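Local coordinates for mandelate racemase/muconate lactonizing enzyme-like protein (Rubrobacter xylanophilus DSM 9941, PDB 3CYJ), which is of unknown function but belongs to the enolase superfamily, pairing an N-terminal capping domain with a barrel-type domain that carries a sodium ion, at residues A[19-24]-A[318-323]; A[56-61]-A[95-100]; A[64-69]-A[83-88]; A[77-82]-A[108-113]; A[128-133]-A[340-345]. One frame throughout, in Å; residues are numbered along the deposited sequence.

Interaction 1 of 5, residues A[19-24]-A[318-323]; sequences PTDYPE and YFHDHA
His320, Glu24 and Asp321 have the most surface buried here, where a corner of strand 8-26 in the N-terminal capping domain meets the end of a barrel strand and the start of helix 320-329. The imidazole of His320 reaches toward the corner with CG anti to the backbone N (chi1 171°). From there NE2 donates a nearly straight hydrogen bond to Asp21 OD1 at 3.0 Å, 164° at the hydrogen. The oxygen lies close to the imidazole plane and is approached on its syn side, though the donor stands well out of the carboxylate plane. Histidine suits the place because its ring edge can face two acids at once: next to NE2, CD2 lies 3.3 Å from Glu24 OE2, also at the edge. Glu24, extended beyond CG, comes from the opposite direction to Asp321. Their carboxylates are turned 37° against each other, and Glu24 OE1 is 2.5 Å from Asp321 OD1. The other oxygen of Asp321, OD2, accepts a hydrogen bond from Trp31 NE1, and Phe140 packs against both acids. On the capping side the corner is flanked by strand 29-31 through Trp31, while Gln151 of helix 145-157 touches His320 at the junction where strand 313-319 passes into helix 320-329.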
# COMPACT_ATOMS: atom_id res chain seq x y z
N PRO A 19 -49.83 2.16 6.72
CA PRO A 19 -49.43 1.17 7.70
C PRO A 19 -48.91 -0.09 7.05
O PRO A 19 -49.43 -0.52 6.05
CB PRO A 19 -50.76 0.88 8.46
CG PRO A 19 -51.51 2.19 8.34
CD PRO A 19 -51.23 2.60 6.91
N THR A 20 -47.90 -0.68 7.65
CA THR A 20 -47.44 -2.02 7.32
C THR A 20 -48.56 -2.99 7.72
O THR A 20 -49.38 -2.67 8.58
CB THR A 20 -46.12 -2.38 8.07
OG1 THR A 20 -46.26 -2.12 9.48
CG2 THR A 20 -44.95 -1.49 7.59
N ASP A 21 -48.59 -4.17 7.10
CA ASP A 21 -49.62 -5.15 7.45
C ASP A 21 -49.31 -5.94 8.75
O ASP A 21 -50.08 -6.78 9.17
CB ASP A 21 -49.95 -6.06 6.24
CG ASP A 21 -48.73 -6.86 5.72
OD1 ASP A 21 -47.64 -6.75 6.31
OD2 ASP A 21 -48.87 -7.60 4.73
N TYR A 22 -48.17 -5.66 9.39
CA TYR A 22 -47.80 -6.30 10.65
C TYR A 22 -46.72 -5.38 11.22
O TYR A 22 -46.12 -4.61 10.46
CB TYR A 22 -47.23 -7.70 10.38
CG TYR A 22 -47.05 -8.57 11.61
CD1 TYR A 22 -48.14 -9.24 12.19
CD2 TYR A 22 -45.78 -8.77 12.18
CE1 TYR A 22 -47.99 -10.07 13.34
CE2 TYR A 22 -45.62 -9.61 13.33
CZ TYR A 22 -46.74 -10.25 13.90
OH TYR A 22 -46.58 -11.05 15.01
N PRO A 23 -46.49 -5.41 12.55
CA PRO A 23 -45.31 -4.60 13.02
C PRO A 23 -43.98 -5.16 12.42
O PRO A 23 -43.78 -6.39 12.42
CB PRO A 23 -45.29 -4.80 14.56
CG PRO A 23 -46.49 -5.64 14.92
CD PRO A 23 -47.24 -6.05 13.65
N GLU A 24 -43.10 -4.30 11.94
CA GLU A 24 -41.90 -4.80 11.25
C GLU A 24 -40.60 -4.32 11.87
O GLU A 24 -40.52 -3.22 12.42
CB GLU A 24 -41.96 -4.44 9.75
CG GLU A 24 -43.07 -5.19 8.96
CD GLU A 24 -43.13 -4.76 7.50
OE1 GLU A 24 -42.24 -4.01 7.07
OE2 GLU A 24 -44.04 -5.15 6.76
N TYR A 318 -37.53 -7.47 -4.54
CA TYR A 318 -38.99 -7.36 -4.52
C TYR A 318 -39.39 -7.13 -3.08
O TYR A 318 -39.74 -8.08 -2.37
CB TYR A 318 -39.63 -8.66 -5.05
CG TYR A 318 -41.09 -8.55 -5.27
CD1 TYR A 318 -41.61 -7.78 -6.34
CD2 TYR A 318 -41.97 -9.15 -4.38
CE1 TYR A 318 -43.00 -7.64 -6.52
CE2 TYR A 318 -43.36 -9.00 -4.53
CZ TYR A 318 -43.86 -8.26 -5.61
OH TYR A 318 -45.23 -8.12 -5.75
N PHE A 319 -39.30 -5.89 -2.63
CA PHE A 319 -39.42 -5.60 -1.20
C PHE A 319 -40.86 -5.56 -0.74
O PHE A 319 -41.68 -4.82 -1.29
CB PHE A 319 -38.73 -4.27 -0.85
CG PHE A 319 -38.68 -3.99 0.65
CD1 PHE A 319 -38.18 -4.96 1.53
CD2 PHE A 319 -39.12 -2.80 1.16
CE1 PHE A 319 -38.11 -4.74 2.89
CE2 PHE A 319 -39.04 -2.54 2.55
CZ PHE A 319 -38.54 -3.52 3.41
N HIS A 320 -41.18 -6.39 0.25
CA HIS A 320 -42.57 -6.51 0.73
C HIS A 320 -43.25 -5.17 0.93
O HIS A 320 -44.21 -4.86 0.24
CB HIS A 320 -42.63 -7.34 2.03
CG HIS A 320 -43.99 -7.32 2.68
ND1 HIS A 320 -45.10 -7.92 2.13
CD2 HIS A 320 -44.40 -6.76 3.85
CE1 HIS A 320 -46.15 -7.71 2.91
NE2 HIS A 320 -45.74 -7.03 3.97
N ASP A 321 -42.76 -4.34 1.86
CA ASP A 321 -43.43 -3.05 2.13
C ASP A 321 -43.81 -2.32 0.86
O ASP A 321 -44.90 -1.75 0.74
CB ASP A 321 -42.57 -2.12 2.95
CG ASP A 321 -42.24 -2.66 4.34
OD1 ASP A 321 -42.50 -3.84 4.62
OD2 ASP A 321 -41.70 -1.92 5.18
N HIS A 322 -42.89 -2.34 -0.11
CA HIS A 322 -42.98 -1.48 -1.26
C HIS A 322 -43.85 -2.05 -2.32
O HIS A 322 -44.67 -1.31 -2.89
CB HIS A 322 -41.60 -1.17 -1.83
CG HIS A 322 -40.78 -0.33 -0.91
ND1 HIS A 322 -39.47 -0.00 -1.16
CD2 HIS A 322 -41.10 0.23 0.29
CE1 HIS A 322 -39.01 0.74 -0.17
NE2 HIS A 322 -39.98 0.89 0.72
N ALA A 323 -43.64 -3.32 -2.64
CA ALA A 323 -44.56 -4.04 -3.52
C ALA A 323 -46.02 -3.79 -3.07
O ALA A 323 -46.87 -3.35 -3.86
CB ALA A 323 -44.24 -5.53 -3.49

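Interaction 2 of 5, residues A[56-61]-A[95-100]; sequences VSVGRF and PGVGAM
Within the helical part of the N-terminal capping domain, the first turn of helix 57-70 packs against the first turn of helix 97-116. Val97 is the central side chain: its CG1 lies 4.1 Å from Phe61 CB, and the same methyl is 4.1 Å from Val58 CG2. The two valines pass alongside, pointing opposite ways, while Val58 CG2 also reaches Met100 CB at 4.1 Å. Phe61 swings its ring away from its own backbone N (chi1 -163°) and lays one face over the backbone of Gly98. Gly98 CA is 3.7 Å from the ring centroid and only 15° off the normal, a CH-pi contact. Glycine suits this position because a beta carbon there would crowd Phe61 CZ. Ser57 turns its hydroxyl to Asp55, and Phe61 of the second subunit packs on Ser57. The contact across the two segments is thus almost wholly apolar, held by the methyls of branched side chains and an aromatic face, which implies stability through close fit and exclusion of water rather than directed polar bonds.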
# COMPACT_ATOMS: atom_id res chain seq x y z
N VAL A 56 -41.75 12.76 5.11
CA VAL A 56 -42.59 13.75 4.43
C VAL A 56 -41.77 14.99 4.12
O VAL A 56 -42.09 15.71 3.17
CB VAL A 56 -43.88 14.21 5.26
CG1 VAL A 56 -44.90 13.15 5.31
CG2 VAL A 56 -43.53 14.68 6.70
N SER A 57 -40.75 15.27 4.93
CA SER A 57 -39.96 16.48 4.65
C SER A 57 -39.35 16.47 3.25
O SER A 57 -39.02 17.53 2.73
CB SER A 57 -38.89 16.72 5.73
OG SER A 57 -38.03 15.62 5.86
N VAL A 58 -39.22 15.28 2.63
CA VAL A 58 -38.75 15.17 1.24
C VAL A 58 -39.60 16.02 0.27
O VAL A 58 -39.07 16.75 -0.60
CB VAL A 58 -38.70 13.66 0.78
CG1 VAL A 58 -38.47 13.52 -0.74
CG2 VAL A 58 -37.66 12.87 1.57
N GLY A 59 -40.94 15.99 0.45
CA GLY A 59 -41.86 16.81 -0.35
C GLY A 59 -41.64 18.31 -0.25
O GLY A 59 -41.62 19.02 -1.26
N ARG A 60 -41.42 18.79 0.95
CA ARG A 60 -41.05 20.20 1.14
C ARG A 60 -39.70 20.59 0.45
O ARG A 60 -39.58 21.69 -0.17
CB ARG A 60 -41.01 20.52 2.67
CG ARG A 60 -40.89 22.03 2.93
CD ARG A 60 -42.18 22.77 2.37
NE ARG A 60 -41.92 24.18 2.07
CZ ARG A 60 -42.05 25.17 2.96
NH1 ARG A 60 -42.40 24.91 4.23
NH2 ARG A 60 -41.81 26.43 2.56
N PHE A 61 -38.69 19.70 0.53
CA PHE A 61 -37.44 19.90 -0.20
C PHE A 61 -37.66 20.04 -1.72
O PHE A 61 -37.08 20.91 -2.36
CB PHE A 61 -36.45 18.73 0.07
CG PHE A 61 -35.01 19.05 -0.31
CD1 PHE A 61 -34.08 19.44 0.65
CD2 PHE A 61 -34.58 18.95 -1.65
CE1 PHE A 61 -32.72 19.75 0.28
CE2 PHE A 61 -33.25 19.23 -2.02
CZ PHE A 61 -32.32 19.63 -1.05
N PRO A 95 -26.89 15.01 0.12
CA PRO A 95 -27.16 13.59 0.46
C PRO A 95 -28.43 13.41 1.30
O PRO A 95 -28.93 14.37 1.83
CB PRO A 95 -25.93 13.19 1.26
CG PRO A 95 -25.44 14.45 1.91
CD PRO A 95 -25.96 15.63 1.09
N GLY A 96 -28.91 12.18 1.46
CA GLY A 96 -30.06 11.91 2.31
C GLY A 96 -31.39 12.43 1.77
O GLY A 96 -31.76 12.18 0.62
N VAL A 97 -32.11 13.21 2.58
CA VAL A 97 -33.39 13.78 2.14
C VAL A 97 -33.30 14.44 0.74
O VAL A 97 -34.17 14.20 -0.09
CB VAL A 97 -33.90 14.86 3.16
CG1 VAL A 97 -34.95 15.80 2.50
CG2 VAL A 97 -34.40 14.19 4.40
N GLY A 98 -32.26 15.29 0.53
CA GLY A 98 -32.04 16.00 -0.73
C GLY A 98 -31.87 15.04 -1.91
O GLY A 98 -32.35 15.32 -3.05
N ALA A 99 -31.21 13.90 -1.67
CA ALA A 99 -30.93 12.94 -2.73
C ALA A 99 -32.20 12.19 -3.07
O ALA A 99 -32.46 11.84 -4.23
CB ALA A 99 -29.83 11.94 -2.29
N MET A 100 -32.97 11.88 -2.03
CA MET A 100 -34.26 11.22 -2.18
C MET A 100 -35.20 12.11 -3.04
O MET A 100 -35.92 11.61 -3.92
CB MET A 100 -34.86 10.96 -0.80
CG MET A 100 -34.23 9.77 -0.15
SD MET A 100 -34.89 9.19 1.41
CE MET A 100 -33.65 9.92 2.37

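Interaction 3 of 5, residues A[64-69]-A[83-88]; sequences SKLAGV and ARMQAA
Val69 and Arg84 lie alongside, running in opposed directions, at one end of a roughly antiparallel helix pair in the capping domain, where helices 64-69 and 83-88 run 143° apart with axes 9.8 Å from each other at closest approach. Val69 CG1 lies over one face of the guanidinium, 3.6 Å from Arg84 NH2. The arginine chain bends at chi3 (45°), which brings its head back to the helix opposite, and there NH2 donates to Val69 O at 2.6 Å. That bond uses a lone pair in the carbonyl plane, but the oxygen is tilted out of the guanidinium plane. Arginine fits because its long arm can follow the valine and still reach a main-chain oxygen, while NH1 is taken by Ser73 OG. Deeper in, Val69 crosses Met85 obliquely, its CG1 at 3.7 Å from Met85 CG. Leu66 meets Met85 at about a right angle, with CD2 at 4.0 Å from SD; the flexible thioether and branched leucine fill the buried side, which Val105 of helix 97-116 also covers. The small Ala88 lets Val69 CG2 come to 4.1 Å from its CB. At the other end Lys65, curled at chi2 and chi3, stays near the partner helix. A water there accepts from Lys65 NZ at 3.0 Å and donates to Ala88 O at 2.8 Å.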
# COMPACT_ATOMS: atom_id res chain seq x y z
N SER A 64 -39.31 23.42 -2.37
CA SER A 64 -38.48 24.55 -2.03
C SER A 64 -37.32 24.69 -2.98
O SER A 64 -36.96 25.80 -3.39
CB SER A 64 -38.02 24.41 -0.59
OG SER A 64 -36.93 25.29 -0.34
N LYS A 65 -36.68 23.56 -3.32
CA LYS A 65 -35.43 23.65 -4.05
C LYS A 65 -35.52 23.12 -5.50
O LYS A 65 -34.79 23.56 -6.35
CB LYS A 65 -34.30 22.87 -3.33
CG LYS A 65 -33.86 23.43 -1.99
CD LYS A 65 -33.50 24.94 -2.09
CE LYS A 65 -32.25 25.17 -2.84
NZ LYS A 65 -32.03 26.65 -3.13
N LEU A 66 -36.40 22.16 -5.78
CA LEU A 66 -36.31 21.47 -7.05
C LEU A 66 -37.31 21.93 -8.12
O LEU A 66 -36.95 22.05 -9.29
CB LEU A 66 -36.41 19.95 -6.79
CG LEU A 66 -35.33 19.41 -5.79
CD1 LEU A 66 -35.36 17.91 -5.73
CD2 LEU A 66 -33.87 19.92 -6.17
N ALA A 67 -38.55 22.23 -7.72
CA ALA A 67 -39.61 22.57 -8.68
C ALA A 67 -39.16 23.73 -9.54
O ALA A 67 -39.26 23.69 -10.77
CB ALA A 67 -40.99 22.87 -7.91
N GLY A 68 -38.55 24.73 -8.91
CA GLY A 68 -38.07 25.87 -9.61
C GLY A 68 -36.98 25.57 -10.62
O GLY A 68 -36.81 26.31 -11.58
N VAL A 69 -36.21 24.50 -10.42
CA VAL A 69 -35.14 24.16 -11.38
C VAL A 69 -35.75 23.41 -12.57
O VAL A 69 -35.35 23.61 -13.71
CB VAL A 69 -34.03 23.27 -10.71
CG1 VAL A 69 -33.04 22.71 -11.73
CG2 VAL A 69 -33.31 24.07 -9.61
N ALA A 83 -28.40 17.62 -13.37
CA ALA A 83 -27.12 18.29 -13.12
C ALA A 83 -27.34 19.64 -12.47
O ALA A 83 -26.65 20.02 -11.52
CB ALA A 83 -26.33 18.43 -14.39
N ARG A 84 -28.27 20.40 -13.03
CA ARG A 84 -28.65 21.70 -12.48
C ARG A 84 -29.25 21.51 -11.05
O ARG A 84 -28.98 22.32 -10.15
CB ARG A 84 -29.63 22.45 -13.44
CG ARG A 84 -28.98 22.88 -14.76
CD ARG A 84 -30.01 23.31 -15.83
NE ARG A 84 -31.03 24.18 -15.23
CZ ARG A 84 -32.33 23.94 -15.29
NH1 ARG A 84 -32.75 22.89 -16.01
NH2 ARG A 84 -33.22 24.77 -14.68
N MET A 85 -30.00 20.42 -10.82
CA MET A 85 -30.55 20.19 -9.47
C MET A 85 -29.43 19.94 -8.42
O MET A 85 -29.44 20.55 -7.34
CB MET A 85 -31.56 19.04 -9.47
CG MET A 85 -32.98 19.37 -10.09
SD MET A 85 -34.30 18.16 -9.78
CE MET A 85 -33.86 16.80 -10.91
N GLN A 86 -28.49 19.04 -8.75
CA GLN A 86 -27.35 18.74 -7.90
C GLN A 86 -26.51 20.02 -7.59
O GLN A 86 -26.09 20.21 -6.46
CB GLN A 86 -26.45 17.68 -8.57
CG GLN A 86 -27.10 16.37 -8.90
CD GLN A 86 -27.44 15.52 -7.69
OE1 GLN A 86 -27.28 15.92 -6.50
NE2 GLN A 86 -27.93 14.32 -7.97
N ALA A 87 -26.27 20.87 -8.60
CA ALA A 87 -25.50 22.08 -8.39
C ALA A 87 -26.25 23.01 -7.45
O ALA A 87 -25.65 23.60 -6.56
CB ALA A 87 -25.21 22.78 -9.74
N ALA A 88 -27.55 23.15 -7.66
CA ALA A 88 -28.38 24.10 -6.93
C ALA A 88 -28.48 23.76 -5.46
O ALA A 88 -28.70 24.67 -4.66
CB ALA A 88 -29.80 24.20 -7.55
O HOH W 1 -29.70 27.26 -4.91

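Interaction 4 of 5, residues A[77-82]-A[108-113]; sequences SPPAVW and ALWDLK
Leu109 O accepts the N-H of Lys113, with Lys113 N at 2.9 Å, the regular bond of helix 108-113, and is also approached by Pro78 CG at 3.5 Å. That oxygen therefore has its polar partner along its own helix, while the proline ring packs against it. The same ring spreads over one face of the Trp110 indole: Pro78 CB is 3.7 Å from the centroid of the five-membered ring and 13° off its normal, a CH-pi contact. Pro79 follows, its ring crossing the tryptophan at about a right angle, with CG 3.7 Å from Trp110 CZ2. Prolines suit the first turn of helix 78-88, where there is no earlier turn for a backbone N-H to bond to, and their compact, conformationally restricted rings give apolar surfaces. Farther along, Val81 CG1 meets Leu109 CD1 at 3.8 Å, two branched side chains set crosswise. Lys113 runs extended past Pro78, with CD 4.1 Å from Pro78 CD. Its ammonium nitrogen bonds to the main-chain oxygen of Asp123 in the third subunit, while Trp110 NE1 donates to Thr278 OG1 of helix 276-280. The two helix segments run 161° apart, nearly antiparallel. Their mutual contact rests on dispersion and CH-pi attraction, and the polar ends of Trp110 and Lys113 are satisfied beyond it, tying this buried packing to the barrel domain and to another subunit.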
# COMPACT_ATOMS: atom_id res chain seq x y z
N SER A 77 -34.76 16.13 -21.87
CA SER A 77 -33.40 15.95 -21.37
C SER A 77 -33.34 15.90 -19.84
O SER A 77 -32.77 16.78 -19.22
CB SER A 77 -32.50 17.08 -21.88
OG SER A 77 -32.25 16.89 -23.24
N PRO A 78 -33.90 14.86 -19.23
CA PRO A 78 -33.89 14.79 -17.77
C PRO A 78 -32.49 14.96 -17.13
O PRO A 78 -32.36 15.68 -16.15
CB PRO A 78 -34.52 13.42 -17.48
CG PRO A 78 -35.38 13.15 -18.71
CD PRO A 78 -34.72 13.80 -19.85
N PRO A 79 -31.43 14.37 -17.73
CA PRO A 79 -30.13 14.51 -17.07
C PRO A 79 -29.60 15.95 -16.98
O PRO A 79 -28.94 16.30 -15.99
CB PRO A 79 -29.21 13.61 -17.94
CG PRO A 79 -30.09 12.66 -18.61
CD PRO A 79 -31.36 13.43 -18.87
N ALA A 80 -29.90 16.78 -17.99
CA ALA A 80 -29.53 18.20 -17.89
C ALA A 80 -30.18 18.88 -16.69
O ALA A 80 -29.59 19.79 -16.09
CB ALA A 80 -29.91 18.97 -19.15
N VAL A 81 -31.40 18.46 -16.34
CA VAL A 81 -32.05 19.04 -15.15
C VAL A 81 -31.38 18.50 -13.87
O VAL A 81 -31.11 19.25 -12.90
CB VAL A 81 -33.56 18.71 -15.14
CG1 VAL A 81 -34.28 19.43 -13.97
CG2 VAL A 81 -34.17 19.03 -16.51
N TRP A 82 -31.11 17.19 -13.88
CA TRP A 82 -30.47 16.52 -12.76
C TRP A 82 -29.20 17.25 -12.37
O TRP A 82 -28.97 17.53 -11.19
CB TRP A 82 -30.18 15.09 -13.14
CG TRP A 82 -29.65 14.16 -12.10
CD1 TRP A 82 -30.39 13.31 -11.28
CD2 TRP A 82 -28.27 13.85 -11.84
NE1 TRP A 82 -29.55 12.54 -10.53
CE2 TRP A 82 -28.25 12.84 -10.86
CE3 TRP A 82 -27.06 14.35 -12.34
CZ2 TRP A 82 -27.04 12.28 -10.39
CZ3 TRP A 82 -25.87 13.80 -11.88
CH2 TRP A 82 -25.86 12.79 -10.90
N ALA A 108 -39.64 11.05 -12.30
CA ALA A 108 -40.79 11.70 -12.90
C ALA A 108 -40.45 12.31 -14.26
O ALA A 108 -41.21 12.17 -15.21
CB ALA A 108 -41.39 12.77 -11.90
N LEU A 109 -39.32 13.01 -14.35
CA LEU A 109 -38.86 13.56 -15.61
C LEU A 109 -38.58 12.51 -16.72
O LEU A 109 -38.80 12.78 -17.91
CB LEU A 109 -37.63 14.41 -15.39
CG LEU A 109 -37.84 15.61 -14.45
CD1 LEU A 109 -36.58 16.47 -14.37
CD2 LEU A 109 -39.00 16.43 -14.93
N TRP A 110 -38.07 11.35 -16.33
CA TRP A 110 -37.80 10.29 -17.27
C TRP A 110 -39.11 9.61 -17.68
O TRP A 110 -39.30 9.32 -18.87
CB TRP A 110 -36.84 9.24 -16.69
CG TRP A 110 -35.38 9.53 -16.94
CD1 TRP A 110 -34.44 10.00 -16.01
CD2 TRP A 110 -34.66 9.33 -18.17
NE1 TRP A 110 -33.22 10.14 -16.62
CE2 TRP A 110 -33.32 9.74 -17.94
CE3 TRP A 110 -35.03 8.90 -19.45
CZ2 TRP A 110 -32.34 9.69 -18.95
CZ3 TRP A 110 -34.05 8.86 -20.47
CH2 TRP A 110 -32.72 9.23 -20.21
N ASP A 111 -39.98 9.36 -16.70
CA ASP A 111 -41.36 8.92 -16.99
C ASP A 111 -42.01 9.88 -18.00
O ASP A 111 -42.52 9.47 -19.05
CB ASP A 111 -42.21 8.83 -15.74
CG ASP A 111 -43.51 8.00 -15.95
OD1 ASP A 111 -43.51 7.01 -16.74
OD2 ASP A 111 -44.55 8.31 -15.34
N LEU A 112 -41.96 11.16 -17.71
CA LEU A 112 -42.46 12.15 -18.65
C LEU A 112 -41.79 12.03 -20.03
O LEU A 112 -42.48 12.06 -21.03
CB LEU A 112 -42.32 13.57 -18.08
CG LEU A 112 -42.83 14.70 -18.98
CD1 LEU A 112 -44.39 14.54 -19.18
CD2 LEU A 112 -42.37 16.14 -18.49
N LYS A 113 -40.46 11.96 -20.10
CA LYS A 113 -39.82 11.84 -21.40
C LYS A 113 -40.34 10.58 -22.15
O LYS A 113 -40.66 10.66 -23.31
CB LYS A 113 -38.29 11.83 -21.31
CG LYS A 113 -37.56 11.73 -22.70
CD LYS A 113 -36.12 11.17 -22.61
CE LYS A 113 -35.28 11.46 -23.89
NZ LYS A 113 -34.05 10.57 -24.06

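Interaction 5 of 5, residues A[128-133]-A[340-345]; sequences FHAEVP and SLRPDP
Two backbone hydrogen bonds join Val132 and Leu341 as an antiparallel hydrogen-bonded pair: Val132 N donates to Leu341 O at 3.0 Å, and Leu341 N donates to Val132 O at 2.8 Å. A CA-H contact from Ser340 CA also reaches Val132 O, at 3.2 Å. Next along, Pro133 faces Ser340 as a non-hydrogen-bonded pair, a site where proline's lack of an N-H costs no cross-strand bond. The charged contact lies beside the strands. Glu131 OE1 is 3.2 Å from Arg342 NH2, but it sits over a face of the guanidinium, the two planes stacked 26° apart, so the salt bridge works through charge alone. Arg342 bends at chi3 (-61°) to place its head there. Apolar contact is lighter: Val132 CG2 is 4.2 Å from Leu341 CB, on one face of the sheet. There Leu341 packs on Ala304 of helix 300-306, and Val132 on Leu313 and Leu316 of strand 313-319. Strand 340-341 pairs antiparallel with strand 132-137, which itself runs parallel to barrel strands 162-166 and 313-319.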
# COMPACT_ATOMS: atom_id res chain seq x y z
N PHE A 128 -30.55 -3.36 -22.07
CA PHE A 128 -29.78 -4.61 -22.10
C PHE A 128 -30.71 -5.80 -21.87
O PHE A 128 -30.43 -6.87 -22.40
CB PHE A 128 -28.72 -4.66 -20.98
CG PHE A 128 -27.48 -3.81 -21.24
CD1 PHE A 128 -26.42 -4.29 -22.02
CD2 PHE A 128 -27.38 -2.56 -20.69
CE1 PHE A 128 -25.28 -3.51 -22.26
CE2 PHE A 128 -26.24 -1.74 -20.92
CZ PHE A 128 -25.20 -2.21 -21.70
N HIS A 129 -31.75 -5.64 -21.06
CA HIS A 129 -32.56 -6.77 -20.63
C HIS A 129 -34.03 -6.61 -20.98
O HIS A 129 -34.61 -5.48 -20.86
CB HIS A 129 -32.48 -7.00 -19.11
CG HIS A 129 -31.08 -6.93 -18.55
ND1 HIS A 129 -30.09 -7.84 -18.89
CD2 HIS A 129 -30.51 -6.05 -17.70
CE1 HIS A 129 -28.98 -7.52 -18.25
NE2 HIS A 129 -29.20 -6.42 -17.54
N ALA A 130 -34.65 -7.73 -21.39
CA ALA A 130 -36.10 -7.77 -21.71
C ALA A 130 -36.95 -7.86 -20.44
O ALA A 130 -37.90 -7.13 -20.27
CB ALA A 130 -36.40 -8.96 -22.62
N GLU A 131 -36.62 -8.79 -19.56
CA GLU A 131 -37.11 -8.74 -18.20
C GLU A 131 -35.95 -8.83 -17.19
O GLU A 131 -34.80 -9.02 -17.59
CB GLU A 131 -38.14 -9.83 -17.94
CG GLU A 131 -37.66 -11.22 -18.32
CD GLU A 131 -38.67 -12.27 -17.88
OE1 GLU A 131 -39.85 -11.93 -17.67
OE2 GLU A 131 -38.27 -13.45 -17.72
N VAL A 132 -36.26 -8.72 -15.89
CA VAL A 132 -35.22 -8.70 -14.85
C VAL A 132 -35.59 -9.60 -13.70
O VAL A 132 -36.75 -9.59 -13.24
CB VAL A 132 -34.99 -7.25 -14.31
CG1 VAL A 132 -34.38 -6.41 -15.37
CG2 VAL A 132 -36.29 -6.61 -13.81
N PRO A 133 -34.62 -10.40 -13.23
CA PRO A 133 -34.90 -11.33 -12.15
C PRO A 133 -35.01 -10.64 -10.79
O PRO A 133 -34.37 -9.57 -10.54
CB PRO A 133 -33.73 -12.29 -12.22
CG PRO A 133 -32.63 -11.56 -12.93
CD PRO A 133 -33.26 -10.55 -13.78
N SER A 340 -39.30 -13.19 -12.32
CA SER A 340 -38.87 -12.00 -13.02
C SER A 340 -39.97 -10.94 -13.10
O SER A 340 -41.15 -11.24 -12.93
CB SER A 340 -38.37 -12.34 -14.41
OG SER A 340 -37.10 -12.92 -14.31
N LEU A 341 -39.55 -9.70 -13.35
CA LEU A 341 -40.46 -8.65 -13.74
C LEU A 341 -40.21 -8.24 -15.18
O LEU A 341 -39.08 -7.93 -15.53
CB LEU A 341 -40.28 -7.42 -12.83
CG LEU A 341 -40.65 -7.60 -11.36
CD1 LEU A 341 -40.44 -6.27 -10.57
CD2 LEU A 341 -42.10 -8.09 -11.21
N ARG A 342 -41.25 -8.20 -15.99
CA ARG A 342 -41.15 -7.73 -17.36
C ARG A 342 -41.91 -6.44 -17.56
O ARG A 342 -43.12 -6.40 -17.32
CB ARG A 342 -41.70 -8.79 -18.34
CG ARG A 342 -41.50 -8.48 -19.83
CD ARG A 342 -42.23 -9.52 -20.70
NE ARG A 342 -41.72 -10.87 -20.47
CZ ARG A 342 -40.62 -11.39 -21.07
NH1 ARG A 342 -39.93 -10.67 -21.95
NH2 ARG A 342 -40.23 -12.62 -20.78
N PRO A 343 -41.24 -5.39 -18.00
CA PRO A 343 -42.03 -4.22 -18.36
C PRO A 343 -43.15 -4.57 -19.35
O PRO A 343 -42.99 -5.46 -20.24
CB PRO A 343 -41.00 -3.29 -19.00
CG PRO A 343 -39.79 -3.57 -18.21
CD PRO A 343 -39.80 -5.08 -18.02
N ASP A 344 -44.27 -3.86 -19.21
CA ASP A 344 -45.42 -4.07 -20.10
C ASP A 344 -45.14 -3.30 -21.38
O ASP A 344 -45.08 -2.08 -21.33
CB ASP A 344 -46.70 -3.55 -19.43
CG ASP A 344 -47.98 -4.13 -20.06
OD1 ASP A 344 -48.09 -4.11 -21.34
OD2 ASP A 344 -48.85 -4.58 -19.28
N PRO A 345 -44.98 -4.01 -22.53
CA PRO A 345 -44.72 -3.30 -23.80
C PRO A 345 -45.96 -2.51 -24.27
O PRO A 345 -45.84 -1.63 -25.11
CB PRO A 345 -44.37 -4.42 -24.79
CG PRO A 345 -44.98 -5.68 -24.22
CD PRO A 345 -45.11 -5.47 -22.70

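Interactions 2, 3 and 4 join three successive helices of the capping domain pairwise: helix 57-70 with 97-116, 57-70 with 78-88, and 78-88 with 97-116. Interaction 3 touches both others, its centre 12 Å from each; Phe61 O lies 4.1 Å from Leu66 CG, and Val69 CG1 is 4.1 Å from Val81 O. Interactions 1 and 5 reach neighbouring barrel strands, 313-319 and 132-137, with nearest atoms about 5 Å apart. Interaction 1 joins the capping domain to the barrel, and the side chain of Asp321 is about 11 Å from the sodium ion, whose site is formed by Asp194, Glu221 and Glu222. In interaction 2 the side chain of Met100 is about 14 Å from the sodium ion.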